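Local atomic coordinates of polyphosphate kinase (Porphyromonas gingivalis, PDB entry 2O8R), a protein that probably catalyses the reversible transfer of the terminal phosphate of ATP onto a growing polyphosphate chain, with magnesium as cofactor. Residues Leu541-Leu555 and Ser614-Arg626. The protein carries 3 engineered substitutions. Residues are numbered along the deposited sequence; the frame is centred on the assembly and turned at random.
Sequences LKMNGLQDKNVITQL and SSADWMKRNLYNR
W618 reaches in between strand 538-543 and helix 549-560, and M543 covers one face of its indole. Followed outward, W618 CB meets L546 CD1 at 3.8 Å, and the five-membered ring lies beneath the selenomethionine methyl: M543 CE stands 3.5 Å from that ring's centroid and only 6° off its normal, a CH-pi contact. M543 SE, also over this face, adds a Met-aromatic contact. Farther out, V551 CG1 approaches W618 CE3 obliquely at 3.5 Å, and L541 CD1 touches W618 CZ3 and CH2 at the tip. W618 CG lies anti to its own carbonyl carbon (chi1 -63°), which carries the indole into this apolar slot.

The backbones meet in a single beta bridge, L546 with W618. W618 N donates to G545 O, while W618 O is gripped twice, by Q547 N (3.0 Å) and D548 N (3.1 Å), from opposite faces of its carbonyl plane. K620 N donates to Q547 OE1 at 3.1 Å. D548 is the N-cap of helix 549-560, its OD2 accepting from V551 N. D617 OD1 accepts from N544 N, 53° out of the carboxylate plane, and also forms a salt bridge with R599; N544 adjoins R570 and H597, predicted ATP-binding residues.

Within this PLD-clan domain, the contact joins the loop after central strand 538-543 to the one following 610-614, with W601 of strand 600-603 and I520 of helix 516-532 also packing against W618.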
loop_
_atom_site.group_PDB
_atom_site.type_symbol
_atom_site.label_atom_id
_atom_site.label_comp_id
_atom_site.label_asym_id
_atom_site.label_seq_id
_atom_site.Cartn_x
_atom_site.Cartn_y
_atom_site.Cartn_z
ATOM N N LEU A 541 11.000 22.520 -29.996
ATOM C CA LEU A 541 10.699 21.126 -29.695
ATOM C C LEU A 541 11.076 20.753 -28.255
ATOM O O LEU A 541 12.234 20.882 -27.858
ATOM C CB LEU A 541 11.467 20.233 -30.650
ATOM C CG LEU A 541 11.266 20.285 -32.154
ATOM C CD1 LEU A 541 12.305 19.367 -32.754
ATOM C CD2 LEU A 541 9.863 19.831 -32.531
ATOM N N LYS A 542 10.100 20.292 -27.474
ATOM C CA LYS A 542 10.351 19.907 -26.086
ATOM C C LYS A 542 9.950 18.469 -25.826
ATOM O O LYS A 542 8.817 18.086 -26.092
ATOM C CB LYS A 542 9.589 20.803 -25.135
ATOM C CG LYS A 542 9.673 20.375 -23.680
ATOM C CD LYS A 542 8.828 21.280 -22.790
ATOM C CE LYS A 542 8.896 20.832 -21.377
ATOM N NZ LYS A 542 10.184 21.286 -20.856
HETATM N N MSE A 543 10.884 17.680 -25.306
HETATM C CA MSE A 543 10.586 16.311 -24.929
HETATM C C MSE A 543 11.520 15.750 -23.853
HETATM O O MSE A 543 12.506 16.376 -23.470
HETATM C CB MSE A 543 10.621 15.431 -26.148
HETATM C CG MSE A 543 11.978 15.334 -26.790
HETATM SE SE MSE A 543 11.769 14.894 -28.671
HETATM C CE MSE A 543 9.813 14.637 -28.727
ATOM N N ASN A 544 11.180 14.570 -23.354
ATOM C CA ASN A 544 11.955 13.940 -22.310
ATOM C C ASN A 544 13.190 13.324 -22.928
ATOM O O ASN A 544 14.257 13.318 -22.321
ATOM C CB ASN A 544 11.136 12.880 -21.561
ATOM C CG ASN A 544 10.004 13.477 -20.736
ATOM O OD1 ASN A 544 8.838 13.400 -21.118
ATOM N ND2 ASN A 544 10.343 14.067 -19.599
ATOM N N GLY A 545 13.052 12.834 -24.155
ATOM C CA GLY A 545 14.160 12.161 -24.817
ATOM C C GLY A 545 14.198 12.290 -26.321
ATOM O O GLY A 545 13.163 12.247 -26.983
ATOM N N LEU A 546 15.413 12.451 -26.846
ATOM C CA LEU A 546 15.692 12.420 -28.274
ATOM C C LEU A 546 16.860 11.468 -28.556
ATOM O O LEU A 546 17.993 11.679 -28.112
ATOM C CB LEU A 546 16.004 13.820 -28.795
ATOM C CG LEU A 546 16.351 13.884 -30.280
ATOM C CD1 LEU A 546 15.228 13.303 -31.100
ATOM C CD2 LEU A 546 16.652 15.314 -30.697
ATOM N N GLN A 547 16.577 10.416 -29.306
ATOM C CA GLN A 547 17.537 9.348 -29.460
ATOM C C GLN A 547 17.432 8.701 -30.845
ATOM O O GLN A 547 18.381 8.065 -31.305
ATOM C CB GLN A 547 17.310 8.332 -28.328
ATOM C CG GLN A 547 18.292 7.183 -28.232
ATOM C CD GLN A 547 17.844 5.963 -29.004
ATOM O OE1 GLN A 547 16.729 5.918 -29.530
ATOM N NE2 GLN A 547 18.713 4.964 -29.078
ATOM N N ASP A 548 16.291 8.867 -31.513
ATOM C CA ASP A 548 16.082 8.220 -32.805
ATOM C C ASP A 548 16.989 8.747 -33.903
ATOM O O ASP A 548 16.845 9.892 -34.326
ATOM C CB ASP A 548 14.637 8.338 -33.268
ATOM C CG ASP A 548 14.401 7.612 -34.582
ATOM O OD1 ASP A 548 14.310 6.364 -34.566
ATOM O OD2 ASP A 548 14.326 8.278 -35.635
ATOM N N LYS A 549 17.887 7.886 -34.387
ATOM C CA LYS A 549 18.865 8.252 -35.424
ATOM C C LYS A 549 18.255 8.928 -36.644
ATOM O O LYS A 549 18.843 9.861 -37.187
ATOM C CB LYS A 549 19.670 7.037 -35.886
ATOM C CG LYS A 549 20.850 6.668 -35.013
ATOM C CD LYS A 549 21.614 5.517 -35.652
ATOM C CE LYS A 549 22.508 4.778 -34.666
ATOM N NZ LYS A 549 21.753 3.875 -33.742
ATOM N N ASN A 550 17.086 8.469 -37.075
ATOM C CA ASN A 550 16.488 9.026 -38.277
ATOM C C ASN A 550 16.018 10.449 -38.104
ATOM O O ASN A 550 16.420 11.325 -38.864
ATOM C CB ASN A 550 15.386 8.136 -38.825
ATOM C CG ASN A 550 15.936 6.958 -39.600
ATOM O OD1 ASN A 550 17.033 6.462 -39.314
ATOM N ND2 ASN A 550 15.185 6.505 -40.598
ATOM N N VAL A 551 15.202 10.688 -37.086
ATOM C CA VAL A 551 14.692 12.032 -36.850
ATOM C C VAL A 551 15.843 12.983 -36.532
ATOM O O VAL A 551 15.824 14.138 -36.946
ATOM C CB VAL A 551 13.644 12.084 -35.721
ATOM C CG1 VAL A 551 12.860 13.349 -35.828
ATOM C CG2 VAL A 551 12.700 10.945 -35.840
ATOM N N ILE A 552 16.847 12.493 -35.814
ATOM C CA ILE A 552 17.996 13.318 -35.500
ATOM C C ILE A 552 18.691 13.735 -36.797
ATOM O O ILE A 552 19.058 14.901 -36.970
ATOM C CB ILE A 552 18.954 12.626 -34.513
ATOM C CG1 ILE A 552 18.258 12.450 -33.157
ATOM C CG2 ILE A 552 20.198 13.460 -34.314
ATOM C CD1 ILE A 552 19.122 11.842 -32.071
ATOM N N THR A 553 18.802 12.802 -37.736
ATOM C CA THR A 553 19.450 13.091 -39.014
ATOM C C THR A 553 18.682 14.156 -39.804
ATOM O O THR A 553 19.280 15.054 -40.393
ATOM C CB THR A 553 19.652 11.810 -39.864
ATOM O OG1 THR A 553 20.279 10.790 -39.072
ATOM C CG2 THR A 553 20.532 12.100 -41.040
ATOM N N GLN A 554 17.358 14.062 -39.787
ATOM C CA GLN A 554 16.500 15.082 -40.386
ATOM C C GLN A 554 16.741 16.454 -39.748
ATOM O O GLN A 554 16.773 17.476 -40.436
ATOM C CB GLN A 554 15.028 14.679 -40.254
ATOM C CG GLN A 554 14.783 13.233 -40.661
ATOM C CD GLN A 554 13.320 12.836 -40.682
ATOM O OE1 GLN A 554 12.429 13.680 -40.620
ATOM N NE2 GLN A 554 13.068 11.536 -40.787
ATOM N N LEU A 555 16.927 16.463 -38.431
ATOM C CA LEU A 555 17.147 17.702 -37.711
ATOM C C LEU A 555 18.462 18.323 -38.139
ATOM O O LEU A 555 18.523 19.526 -38.406
ATOM C CB LEU A 555 17.123 17.464 -36.204
ATOM C CG LEU A 555 15.788 17.001 -35.624
ATOM C CD1 LEU A 555 15.968 16.578 -34.172
ATOM C CD2 LEU A 555 14.711 18.077 -35.762
ATOM N N SER A 614 2.186 15.949 -27.433
ATOM C CA SER A 614 2.378 14.504 -27.628
ATOM C C SER A 614 2.527 13.619 -26.402
ATOM O O SER A 614 2.888 14.068 -25.316
ATOM C CB SER A 614 3.541 14.224 -28.575
ATOM O OG SER A 614 3.500 12.862 -28.981
ATOM N N SER A 615 2.243 12.338 -26.612
ATOM C CA SER A 615 2.511 11.294 -25.632
ATOM C C SER A 615 3.900 10.707 -25.839
ATOM O O SER A 615 4.451 10.082 -24.943
ATOM C CB SER A 615 1.468 10.181 -25.740
ATOM O OG SER A 615 1.658 9.436 -26.927
ATOM N N ALA A 616 4.470 10.923 -27.019
ATOM C CA ALA A 616 5.755 10.320 -27.367
ATOM C C ALA A 616 6.941 11.270 -27.262
ATOM O O ALA A 616 6.837 12.447 -27.608
ATOM C CB ALA A 616 5.693 9.743 -28.772
ATOM N N ASP A 617 8.060 10.744 -26.770
ATOM C CA ASP A 617 9.384 11.300 -27.039
ATOM C C ASP A 617 9.829 10.686 -28.351
ATOM O O ASP A 617 9.202 9.759 -28.837
ATOM C CB ASP A 617 10.379 10.880 -25.973
ATOM C CG ASP A 617 9.891 11.151 -24.585
ATOM O OD1 ASP A 617 9.507 12.301 -24.313
ATOM O OD2 ASP A 617 9.898 10.215 -23.765
ATOM N N TRP A 618 10.918 11.175 -28.925
ATOM C CA TRP A 618 11.409 10.595 -30.165
ATOM C C TRP A 618 12.557 9.632 -29.885
ATOM O O TRP A 618 13.734 9.932 -30.131
ATOM C CB TRP A 618 11.833 11.678 -31.146
ATOM C CG TRP A 618 10.730 12.572 -31.592
ATOM C CD1 TRP A 618 9.387 12.353 -31.469
ATOM C CD2 TRP A 618 10.872 13.823 -32.280
ATOM N NE1 TRP A 618 8.688 13.403 -32.015
ATOM C CE2 TRP A 618 9.577 14.317 -32.520
ATOM C CE3 TRP A 618 11.968 14.576 -32.704
ATOM C CZ2 TRP A 618 9.350 15.523 -33.175
ATOM C CZ3 TRP A 618 11.740 15.777 -33.354
ATOM C CH2 TRP A 618 10.443 16.239 -33.579
HETATM N N MSE A 619 12.204 8.478 -29.340
HETATM C CA MSE A 619 13.155 7.395 -29.176
HETATM C C MSE A 619 13.016 6.486 -30.386
HETATM O O MSE A 619 12.195 6.751 -31.262
HETATM C CB MSE A 619 12.829 6.608 -27.919
HETATM C CG MSE A 619 12.493 7.451 -26.714
HETATM SE SE MSE A 619 13.983 8.463 -25.971
HETATM C CE MSE A 619 13.363 8.557 -24.109
ATOM N N LYS A 620 13.806 5.415 -30.441
ATOM C CA LYS A 620 13.604 4.370 -31.447
ATOM C C LYS A 620 12.297 3.632 -31.154
ATOM O O LYS A 620 11.405 3.598 -31.996
ATOM C CB LYS A 620 14.770 3.388 -31.431
ATOM C CG LYS A 620 14.691 2.271 -32.461
ATOM C CD LYS A 620 15.695 2.483 -33.587
ATOM C CE LYS A 620 16.641 1.284 -33.723
ATOM N NZ LYS A 620 15.927 -0.028 -33.684
ATOM N N ARG A 621 12.182 3.080 -29.942
ATOM C CA ARG A 621 10.978 2.348 -29.507
ATOM C C ARG A 621 9.662 3.152 -29.525
ATOM O O ARG A 621 8.591 2.577 -29.705
ATOM C CB ARG A 621 11.190 1.678 -28.134
ATOM C CG ARG A 621 11.656 0.202 -28.227
ATOM C CD ARG A 621 11.617 -0.541 -26.885
ATOM N NE ARG A 621 10.301 -1.099 -26.539
ATOM C CZ ARG A 621 9.987 -2.397 -26.576
ATOM N NH1 ARG A 621 10.886 -3.296 -26.954
ATOM N NH2 ARG A 621 8.771 -2.803 -26.237
ATOM N N ASN A 622 9.742 4.471 -29.363
ATOM C CA ASN A 622 8.548 5.317 -29.342
ATOM C C ASN A 622 7.844 5.475 -30.693
ATOM O O ASN A 622 6.628 5.330 -30.774
ATOM C CB ASN A 622 8.885 6.690 -28.774
ATOM C CG ASN A 622 9.146 6.658 -27.287
ATOM O OD1 ASN A 622 9.388 5.602 -26.707
ATOM N ND2 ASN A 622 9.107 7.823 -26.659
ATOM N N LEU A 623 8.607 5.764 -31.746
ATOM C CA LEU A 623 8.027 6.032 -33.065
ATOM C C LEU A 623 7.678 4.773 -33.863
ATOM O O LEU A 623 7.077 4.875 -34.933
ATOM C CB LEU A 623 8.965 6.913 -33.900
ATOM C CG LEU A 623 9.503 8.229 -33.318
ATOM C CD1 LEU A 623 10.914 8.505 -33.803
ATOM C CD2 LEU A 623 8.600 9.399 -33.635
ATOM N N TYR A 624 8.051 3.597 -33.353
ATOM C CA TYR A 624 7.865 2.347 -34.099
ATOM C C TYR A 624 7.182 1.200 -33.347
ATOM O O TYR A 624 6.341 0.504 -33.911
ATOM C CB TYR A 624 9.198 1.881 -34.686
ATOM C CG TYR A 624 9.860 2.903 -35.591
ATOM C CD1 TYR A 624 9.314 3.222 -36.834
ATOM C CD2 TYR A 624 11.029 3.551 -35.203
ATOM C CE1 TYR A 624 9.919 4.160 -37.666
ATOM C CE2 TYR A 624 11.643 4.490 -36.024
ATOM C CZ TYR A 624 11.084 4.787 -37.256
ATOM O OH TYR A 624 11.687 5.714 -38.074
ATOM N N ASN A 625 7.538 1.001 -32.081
ATOM C CA ASN A 625 6.990 -0.109 -31.287
ATOM C C ASN A 625 5.646 0.167 -30.611
ATOM O O ASN A 625 4.756 -0.685 -30.606
ATOM C CB ASN A 625 7.998 -0.560 -30.229
ATOM C CG ASN A 625 9.291 -1.039 -30.827
ATOM O OD1 ASN A 625 9.713 -0.570 -31.883
ATOM N ND2 ASN A 625 9.935 -1.985 -30.157
ATOM N N ARG A 626 5.512 1.352 -30.029
ATOM C CA ARG A 626 4.325 1.721 -29.272
ATOM C C ARG A 626 3.208 2.331 -30.122
ATOM O O ARG A 626 3.447 2.844 -31.217
ATOM C CB ARG A 626 4.711 2.722 -28.173
ATOM C CG ARG A 626 5.374 2.099 -26.965
ATOM C CD ARG A 626 6.797 2.557 -26.796
ATOM N NE ARG A 626 6.848 3.894 -26.209
ATOM C CZ ARG A 626 6.868 4.147 -24.902
ATOM N NH1 ARG A 626 6.918 5.403 -24.474
ATOM N NH2 ARG A 626 6.844 3.155 -24.021
#